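Local structure of B-agarase (Agarivorans gilvus, 5Z6P) at residues L657-F671 with V703-F715. The protein is an agarase of glycoside hydrolase family 50, which probably cleaves beta-galactosidic linkages in agarose chains. Numbering follows the deposited sequence.
Sequences LADIDMPSIIGEFHF and VVDNPYFVGAHYF
Ser664 and Phe709 pair where two parallel strands, 664-668 and 709-714, begin to run side by side, and the Phe709 ring packs across the start of the pair. Ser664 CB sits over the centre of the ring, 3.7 Å from the Phe709 centroid, while Leu657 CD1 meets the ring's edge 3.6 Å from Phe709 CE1. Ile666 closes in from another direction: with CG1 beside its own backbone N (chi1 -66°), both CG1 and CD1 come to 3.5 Å from Phe709 CE2. A beta bulge, with Val710 and Gly711 set against Ile665, shifts the register by one without breaking the run of hydrogen bonds. Ser664 O accepts from Val710 N, and Ile666 is gripped twice, its N giving to Gly711 O and its O receiving from His713 N at 2.8 Å. Beyond the ladder, the edge of Tyr714 points at the face of Phe669, the planes 85° apart, and Phe715 N bonds to Phe669 O. In contrast to the buried Phe709 cluster, the Tyr708 end faces solvent. There the Tyr708 ring lies against helix 657-660, with Leu657 O over its face and Asp661 OD1, hydrogen-bonded to Trp290 NE1, at its edge; a water joins Tyr708 OH (2.8 Å) to exposed Ala658 O (2.9 Å). Strands 640-643, 664-668, 709-714 and 299-305 run parallel in that order, consistent with part of the catalytic (beta/alpha)8 barrel; helix 689-704, which links the central two as a right-handed beta-alpha-beta crossover, covers Ile666 and Ala712 through Tyr699 and Met700.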
ATOM      1  N   LEU A 657     -14.489  14.612  -4.045  1.00 19.38           N
ATOM      2  CA  LEU A 657     -14.011  15.365  -2.887  1.00 17.24           C
ATOM      3  C   LEU A 657     -14.855  16.600  -2.584  1.00 20.13           C
ATOM      4  O   LEU A 657     -15.131  16.895  -1.420  1.00 17.84           O
ATOM      5  CB  LEU A 657     -12.547  15.780  -3.084  1.00 16.24           C
ATOM      6  CG  LEU A 657     -11.493  14.669  -2.897  1.00 17.60           C
ATOM      7  CD1 LEU A 657     -10.115  15.182  -3.284  1.00 16.99           C
ATOM      8  CD2 LEU A 657     -11.484  14.096  -1.468  1.00 17.43           C
ATOM      9  N   ALA A 658     -15.269  17.306  -3.634  1.00 21.11           N
ATOM     10  CA  ALA A 658     -16.050  18.533  -3.472  1.00 20.46           C
ATOM     11  C   ALA A 658     -17.389  18.309  -2.762  1.00 19.56           C
ATOM     12  O   ALA A 658     -17.735  19.042  -1.849  1.00 24.24           O
ATOM     13  CB  ALA A 658     -16.281  19.181  -4.825  1.00 21.15           C
ATOM     14  N   ASP A 659     -18.120  17.287  -3.189  1.00 21.54           N
ATOM     15  CA  ASP A 659     -19.400  16.937  -2.596  1.00 22.12           C
ATOM     16  C   ASP A 659     -19.299  16.580  -1.126  1.00 21.38           C
ATOM     17  O   ASP A 659     -20.209  16.858  -0.367  1.00 23.33           O
ATOM     18  CB  ASP A 659     -20.022  15.764  -3.339  1.00 28.77           C
ATOM     19  CG  ASP A 659     -20.278  16.068  -4.780  1.00 29.49           C
ATOM     20  OD1 ASP A 659     -20.713  17.194  -5.059  1.00 30.65           O
ATOM     21  OD2 ASP A 659     -20.048  15.183  -5.629  1.00 39.10           O
ATOM     22  N   ILE A 660     -18.196  15.945  -0.737  1.00 19.99           N
ATOM     23  CA  ILE A 660     -17.979  15.544   0.649  1.00 17.91           C
ATOM     24  C   ILE A 660     -17.542  16.752   1.464  1.00 17.33           C
ATOM     25  O   ILE A 660     -18.001  16.956   2.581  1.00 19.12           O
ATOM     26  CB  ILE A 660     -16.907  14.422   0.751  1.00 18.65           C
ATOM     27  CG1 ILE A 660     -17.327  13.187  -0.052  1.00 19.00           C
ATOM     28  CG2 ILE A 660     -16.597  14.088   2.186  1.00 15.38           C
ATOM     29  CD1 ILE A 660     -18.635  12.565   0.387  1.00 21.13           C
ATOM     30  N   ASP A 661     -16.649  17.546   0.870  1.00 17.49           N
ATOM     31  CA  ASP A 661     -16.135  18.781   1.454  1.00 15.70           C
ATOM     32  C   ASP A 661     -15.648  18.593   2.885  1.00 18.71           C
ATOM     33  O   ASP A 661     -16.041  19.322   3.800  1.00 17.02           O
ATOM     34  CB  ASP A 661     -17.197  19.903   1.390  1.00 19.39           C
ATOM     35  CG  ASP A 661     -16.657  21.254   1.877  1.00 18.84           C
ATOM     36  OD1 ASP A 661     -15.435  21.474   1.790  1.00 19.93           O
ATOM     37  OD2 ASP A 661     -17.442  22.073   2.390  1.00 23.89           O
ATOM     38  N   MET A 662     -14.783  17.597   3.061  1.00 15.00           N
ATOM     39  CA  MET A 662     -14.113  17.342   4.329  1.00 15.64           C
ATOM     40  C   MET A 662     -12.608  17.545   4.153  1.00 16.55           C
ATOM     41  O   MET A 662     -12.079  17.255   3.085  1.00 14.38           O
ATOM     42  CB  MET A 662     -14.397  15.903   4.827  1.00 17.65           C
ATOM     43  CG  MET A 662     -15.804  15.692   5.386  1.00 15.03           C
ATOM     44  SD  MET A 662     -16.020  16.495   6.968  1.00 19.44           S
ATOM     45  CE  MET A 662     -15.119  15.369   8.030  1.00 17.14           C
ATOM     46  N   PRO A 663     -11.918  18.040   5.197  1.00 14.08           N
ATOM     47  CA  PRO A 663     -10.460  17.967   5.145  1.00 12.48           C
ATOM     48  C   PRO A 663     -10.031  16.506   5.079  1.00 16.46           C
ATOM     49  O   PRO A 663     -10.634  15.650   5.749  1.00 15.94           O
ATOM     50  CB  PRO A 663     -10.024  18.611   6.447  1.00 14.87           C
ATOM     51  CG  PRO A 663     -11.166  18.393   7.373  1.00 14.14           C
ATOM     52  CD  PRO A 663     -12.400  18.421   6.533  1.00 15.14           C
ATOM     53  N   SER A 664      -9.028  16.232   4.252  1.00 16.48           N
ATOM     54  CA  SER A 664      -8.614  14.868   3.956  1.00 14.89           C
ATOM     55  C   SER A 664      -7.106  14.712   4.151  1.00 14.70           C
ATOM     56  O   SER A 664      -6.362  15.707   4.111  1.00 14.20           O
ATOM     57  CB  SER A 664      -9.002  14.488   2.526  1.00 13.98           C
ATOM     58  OG  SER A 664     -10.378  14.735   2.280  1.00 18.60           O
ATOM     59  N   ILE A 665      -6.661  13.473   4.370  1.00 11.79           N
ATOM     60  CA  ILE A 665      -5.232  13.208   4.514  1.00 17.21           C
ATOM     61  C   ILE A 665      -4.815  11.887   3.841  1.00 13.14           C
ATOM     62  O   ILE A 665      -5.526  10.880   3.907  1.00 15.46           O
ATOM     63  CB  ILE A 665      -4.823  13.225   6.015  1.00 13.70           C
ATOM     64  CG1 ILE A 665      -3.301  13.324   6.173  1.00 14.53           C
ATOM     65  CG2 ILE A 665      -5.442  12.039   6.778  1.00  9.95           C
ATOM     66  CD1 ILE A 665      -2.863  13.697   7.585  1.00 16.23           C
ATOM     67  N   ILE A 666      -3.693  11.923   3.125  1.00 16.09           N
ATOM     68  CA  ILE A 666      -3.118  10.714   2.557  1.00 12.82           C
ATOM     69  C   ILE A 666      -2.328   9.984   3.628  1.00 14.57           C
ATOM     70  O   ILE A 666      -1.379  10.530   4.186  1.00 16.40           O
ATOM     71  CB  ILE A 666      -2.185  10.994   1.350  1.00 15.37           C
ATOM     72  CG1 ILE A 666      -2.982  11.564   0.170  1.00 12.67           C
ATOM     73  CG2 ILE A 666      -1.506   9.695   0.905  1.00 13.15           C
ATOM     74  CD1 ILE A 666      -4.046  10.608  -0.344  1.00 12.73           C
ATOM     75  N   GLY A 667      -2.704   8.743   3.902  1.00 13.47           N
ATOM     76  CA  GLY A 667      -2.039   7.975   4.941  1.00 14.37           C
ATOM     77  C   GLY A 667      -0.789   7.235   4.485  1.00 15.07           C
ATOM     78  O   GLY A 667       0.102   6.989   5.278  1.00 12.91           O
ATOM     79  N   GLU A 668      -0.748   6.885   3.204  1.00 12.13           N
ATOM     80  CA  GLU A 668       0.304   6.076   2.616  1.00 14.23           C
ATOM     81  C   GLU A 668       0.429   6.322   1.118  1.00 14.53           C
ATOM     82  O   GLU A 668      -0.566   6.449   0.419  1.00 11.44           O
ATOM     83  CB  GLU A 668       0.038   4.586   2.829  1.00 12.27           C
ATOM     84  CG  GLU A 668       0.040   4.117   4.272  1.00 14.76           C
ATOM     85  CD  GLU A 668      -0.423   2.683   4.417  1.00 14.56           C
ATOM     86  OE1 GLU A 668      -0.276   1.916   3.459  1.00 17.11           O
ATOM     87  OE2 GLU A 668      -0.951   2.347   5.485  1.00 16.41           O
ATOM     88  N   PHE A 669       1.674   6.350   0.647  1.00 14.03           N
ATOM     89  CA  PHE A 669       2.013   6.277  -0.774  1.00 12.02           C
ATOM     90  C   PHE A 669       3.497   5.956  -0.862  1.00 13.27           C
ATOM     91  O   PHE A 669       4.232   6.183   0.093  1.00 13.31           O
ATOM     92  CB  PHE A 669       1.701   7.585  -1.522  1.00 13.47           C
ATOM     93  CG  PHE A 669       2.621   8.724  -1.191  1.00 12.99           C
ATOM     94  CD1 PHE A 669       2.464   9.449  -0.028  1.00 13.37           C
ATOM     95  CD2 PHE A 669       3.618   9.103  -2.075  1.00 15.49           C
ATOM     96  CE1 PHE A 669       3.307  10.511   0.273  1.00 13.70           C
ATOM     97  CE2 PHE A 669       4.470  10.156  -1.795  1.00 13.57           C
ATOM     98  CZ  PHE A 669       4.322  10.865  -0.619  1.00 16.04           C
ATOM     99  N   HIS A 670       3.945   5.445  -1.998  1.00 13.61           N
ATOM    100  CA  HIS A 670       5.385   5.310  -2.168  1.00 15.57           C
ATOM    101  C   HIS A 670       5.838   5.142  -3.594  1.00 13.91           C
ATOM    102  O   HIS A 670       5.037   5.006  -4.516  1.00 15.00           O
ATOM    103  CB  HIS A 670       5.934   4.145  -1.305  1.00 13.34           C
ATOM    104  CG  HIS A 670       5.465   2.777  -1.704  1.00 14.03           C
ATOM    105  ND1 HIS A 670       5.158   1.802  -0.779  1.00 13.03           N
ATOM    106  CD2 HIS A 670       5.300   2.206  -2.918  1.00 13.74           C
ATOM    107  CE1 HIS A 670       4.802   0.698  -1.409  1.00 14.11           C
ATOM    108  NE2 HIS A 670       4.892   0.912  -2.707  1.00 14.50           N
ATOM    109  N   PHE A 671       7.157   5.140  -3.739  1.00 14.23           N
ATOM    110  CA  PHE A 671       7.814   4.872  -5.002  1.00 14.82           C
ATOM    111  C   PHE A 671       9.074   4.017  -4.779  1.00 14.91           C
ATOM    112  O   PHE A 671       9.902   4.339  -3.936  1.00 15.28           O
ATOM    113  CB  PHE A 671       8.157   6.200  -5.693  1.00 14.82           C
ATOM    114  CG  PHE A 671       6.955   7.027  -5.999  1.00 15.17           C
ATOM    115  CD1 PHE A 671       6.138   6.706  -7.062  1.00 14.06           C
ATOM    116  CD2 PHE A 671       6.610   8.105  -5.198  1.00 15.57           C
ATOM    117  CE1 PHE A 671       5.021   7.462  -7.328  1.00 14.64           C
ATOM    118  CE2 PHE A 671       5.493   8.853  -5.471  1.00 14.07           C
ATOM    119  CZ  PHE A 671       4.702   8.533  -6.532  1.00 11.74           C
ATOM    120  N   VAL A 703      -0.904  16.834  -4.041  1.00 19.41           N
ATOM    121  CA  VAL A 703      -1.646  16.884  -2.786  1.00 15.95           C
ATOM    122  C   VAL A 703      -1.684  18.319  -2.276  1.00 15.85           C
ATOM    123  O   VAL A 703      -2.727  18.797  -1.825  1.00 15.70           O
ATOM    124  CB  VAL A 703      -1.033  15.952  -1.726  1.00 16.76           C
ATOM    125  CG1 VAL A 703      -1.813  16.020  -0.410  1.00 14.49           C
ATOM    126  CG2 VAL A 703      -0.966  14.507  -2.261  1.00 14.90           C
ATOM    127  N   VAL A 704      -0.547  19.004  -2.353  1.00 17.99           N
ATOM    128  CA  VAL A 704      -0.471  20.399  -1.949  1.00 17.99           C
ATOM    129  C   VAL A 704      -1.453  21.237  -2.770  1.00 17.43           C
ATOM    130  O   VAL A 704      -2.047  22.170  -2.245  1.00 15.30           O
ATOM    131  CB  VAL A 704       0.959  20.960  -2.091  1.00 20.69           C
ATOM    132  CG1 VAL A 704       0.995  22.427  -1.743  1.00 24.38           C
ATOM    133  CG2 VAL A 704       1.891  20.216  -1.175  1.00 19.78           C
ATOM    134  N   ASP A 705      -1.644  20.865  -4.035  1.00 18.38           N
ATOM    135  CA  ASP A 705      -2.527  21.597  -4.942  1.00 18.75           C
ATOM    136  C   ASP A 705      -4.009  21.284  -4.707  1.00 20.42           C
ATOM    137  O   ASP A 705      -4.876  21.989  -5.206  1.00 16.18           O
ATOM    138  CB  ASP A 705      -2.195  21.296  -6.406  1.00 17.05           C
ATOM    139  CG  ASP A 705      -0.952  22.039  -6.910  1.00 20.65           C
ATOM    140  OD1 ASP A 705      -0.446  22.934  -6.208  1.00 23.95           O
ATOM    141  OD2 ASP A 705      -0.492  21.722  -8.018  1.00 22.50           O
ATOM    142  N   ASN A 706      -4.298  20.207  -3.988  1.00 18.50           N
ATOM    143  CA  ASN A 706      -5.691  19.824  -3.787  1.00 18.79           C
ATOM    144  C   ASN A 706      -6.235  20.475  -2.526  1.00 17.43           C
ATOM    145  O   ASN A 706      -5.734  20.251  -1.424  1.00 16.68           O
ATOM    146  CB  ASN A 706      -5.859  18.301  -3.725  1.00 17.68           C
ATOM    147  CG  ASN A 706      -7.314  17.887  -3.738  1.00 16.33           C
ATOM    148  OD1 ASN A 706      -8.072  18.251  -2.838  1.00 15.94           O
ATOM    149  ND2 ASN A 706      -7.717  17.141  -4.762  1.00 13.67           N
ATOM    150  N   PRO A 707      -7.291  21.272  -2.683  1.00 17.65           N
ATOM    151  CA  PRO A 707      -7.747  22.091  -1.560  1.00 18.15           C
ATOM    152  C   PRO A 707      -8.497  21.300  -0.474  1.00 16.88           C
ATOM    153  O   PRO A 707      -8.905  21.901   0.507  1.00 19.91           O
ATOM    154  CB  PRO A 707      -8.668  23.115  -2.232  1.00 18.44           C
ATOM    155  CG  PRO A 707      -9.203  22.400  -3.424  1.00 17.35           C
ATOM    156  CD  PRO A 707      -8.119  21.466  -3.890  1.00 20.06           C
ATOM    157  N   TYR A 708      -8.664  19.992  -0.628  1.00 18.61           N
ATOM    158  CA  TYR A 708      -9.304  19.212   0.431  1.00 17.22           C
ATOM    159  C   TYR A 708      -8.297  18.452   1.267  1.00 16.52           C
ATOM    160  O   TYR A 708      -8.652  17.837   2.275  1.00 17.57           O
ATOM    161  CB  TYR A 708     -10.335  18.251  -0.158  1.00 18.83           C
ATOM    162  CG  TYR A 708     -11.404  19.000  -0.887  1.00 17.56           C
ATOM    163  CD1 TYR A 708     -12.495  19.505  -0.206  1.00 16.43           C
ATOM    164  CD2 TYR A 708     -11.299  19.244  -2.248  1.00 17.58           C
ATOM    165  CE1 TYR A 708     -13.473  20.215  -0.861  1.00 18.95           C
ATOM    166  CE2 TYR A 708     -12.266  19.955  -2.916  1.00 19.24           C
ATOM    167  CZ  TYR A 708     -13.357  20.438  -2.212  1.00 21.09           C
ATOM    168  OH  TYR A 708     -14.330  21.146  -2.862  1.00 26.75           O
ATOM    169  N   PHE A 709      -7.031  18.508   0.871  1.00 14.49           N
ATOM    170  CA  PHE A 709      -6.027  17.742   1.584  1.00 14.46           C
ATOM    171  C   PHE A 709      -5.137  18.591   2.479  1.00 16.79           C
ATOM    172  O   PHE A 709      -4.738  19.717   2.137  1.00 14.68           O
ATOM    173  CB  PHE A 709      -5.193  16.938   0.592  1.00 16.11           C
ATOM    174  CG  PHE A 709      -5.815  15.627   0.240  1.00 15.52           C
ATOM    175  CD1 PHE A 709      -6.787  15.552  -0.740  1.00 13.47           C
ATOM    176  CD2 PHE A 709      -5.448  14.477   0.916  1.00 11.75           C
ATOM    177  CE1 PHE A 709      -7.375  14.352  -1.049  1.00 13.94           C
ATOM    178  CE2 PHE A 709      -6.033  13.280   0.628  1.00 13.48           C
ATOM    179  CZ  PHE A 709      -6.998  13.204  -0.356  1.00 14.00           C
ATOM    180  N   VAL A 710      -4.851  18.040   3.651  1.00 12.83           N
ATOM    181  CA  VAL A 710      -4.126  18.777   4.659  1.00 12.01           C
ATOM    182  C   VAL A 710      -2.815  18.077   4.992  1.00 14.88           C
ATOM    183  O   VAL A 710      -2.111  18.472   5.905  1.00 18.34           O
ATOM    184  CB  VAL A 710      -4.985  18.967   5.936  1.00 15.26           C
ATOM    185  CG1 VAL A 710      -6.241  19.802   5.602  1.00 14.78           C
ATOM    186  CG2 VAL A 710      -5.372  17.613   6.571  1.00 15.24           C
ATOM    187  N   GLY A 711      -2.495  17.041   4.239  1.00 12.41           N
ATOM    188  CA  GLY A 711      -1.260  16.310   4.468  1.00 16.01           C
ATOM    189  C   GLY A 711      -1.115  15.053   3.632  1.00 15.93           C
ATOM    190  O   GLY A 711      -2.061  14.634   2.962  1.00 17.23           O
ATOM    191  N   ALA A 712       0.086  14.473   3.658  1.00 16.01           N
ATOM    192  CA  ALA A 712       0.377  13.202   3.005  1.00 16.19           C
ATOM    193  C   ALA A 712       1.550  12.494   3.702  1.00 17.26           C
ATOM    194  O   ALA A 712       2.602  13.085   3.945  1.00 14.78           O
ATOM    195  CB  ALA A 712       0.678  13.401   1.495  1.00 16.17           C
ATOM    196  N   HIS A 713       1.335  11.231   4.048  1.00 15.54           N
ATOM    197  CA  HIS A 713       2.336  10.446   4.750  1.00 15.60           C
ATOM    198  C   HIS A 713       2.869   9.334   3.850  1.00 15.83           C
ATOM    199  O   HIS A 713       2.106   8.646   3.183  1.00 16.17           O
ATOM    200  CB  HIS A 713       1.771   9.855   6.036  1.00 13.16           C
ATOM    201  CG  HIS A 713       1.328  10.877   7.031  1.00 14.53           C
ATOM    202  ND1 HIS A 713       0.411  10.604   8.023  1.00 16.39           N
ATOM    203  CD2 HIS A 713       1.663  12.182   7.181  1.00 13.76           C
ATOM    204  CE1 HIS A 713       0.217  11.684   8.751  1.00 15.89           C
ATOM    205  NE2 HIS A 713       0.961  12.656   8.264  1.00 18.07           N
ATOM    206  N   TYR A 714       4.190   9.173   3.864  1.00 15.47           N
ATOM    207  CA  TYR A 714       4.894   8.272   2.980  1.00 12.14           C
ATOM    208  C   TYR A 714       5.208   6.937   3.670  1.00 13.47           C
ATOM    209  O   TYR A 714       5.743   6.894   4.775  1.00 11.91           O
ATOM    210  CB  TYR A 714       6.188   8.938   2.467  1.00 15.90           C
ATOM    211  CG  TYR A 714       7.002   8.071   1.527  1.00 12.73           C
ATOM    212  CD1 TYR A 714       7.844   7.074   2.020  1.00 12.93           C
ATOM    213  CD2 TYR A 714       6.919   8.226   0.160  1.00 12.76           C
ATOM    214  CE1 TYR A 714       8.568   6.275   1.180  1.00 10.64           C
ATOM    215  CE2 TYR A 714       7.647   7.424  -0.694  1.00 13.52           C
ATOM    216  CZ  TYR A 714       8.479   6.455  -0.172  1.00 11.66           C
ATOM    217  OH  TYR A 714       9.190   5.638  -0.998  1.00 12.25           O
ATOM    218  N   PHE A 715       4.872   5.849   2.993  1.00 11.56           N
ATOM    219  CA  PHE A 715       5.111   4.511   3.538  1.00 14.43           C
ATOM    220  C   PHE A 715       6.318   3.937   2.795  1.00 12.31           C
ATOM    221  O   PHE A 715       6.167   3.479   1.677  1.00 12.66           O
ATOM    222  CB  PHE A 715       3.863   3.628   3.366  1.00 12.24           C
ATOM    223  CG  PHE A 715       3.878   2.352   4.181  1.00 13.25           C
ATOM    224  CD1 PHE A 715       4.693   1.294   3.825  1.00 14.00           C
ATOM    225  CD2 PHE A 715       3.055   2.202   5.279  1.00 13.70           C
ATOM    226  CE1 PHE A 715       4.703   0.110   4.559  1.00 14.48           C
ATOM    227  CE2 PHE A 715       3.059   1.018   6.017  1.00 13.90           C
ATOM    228  CZ  PHE A 715       3.884  -0.030   5.645  1.00 13.02           C
TER
HETATM  229  O   HOH W   1     -16.875  21.827  -1.777  1.00 25.51           O
HETATM  230  O   HOH W   2      -0.180   7.875   8.110  1.00 13.20           O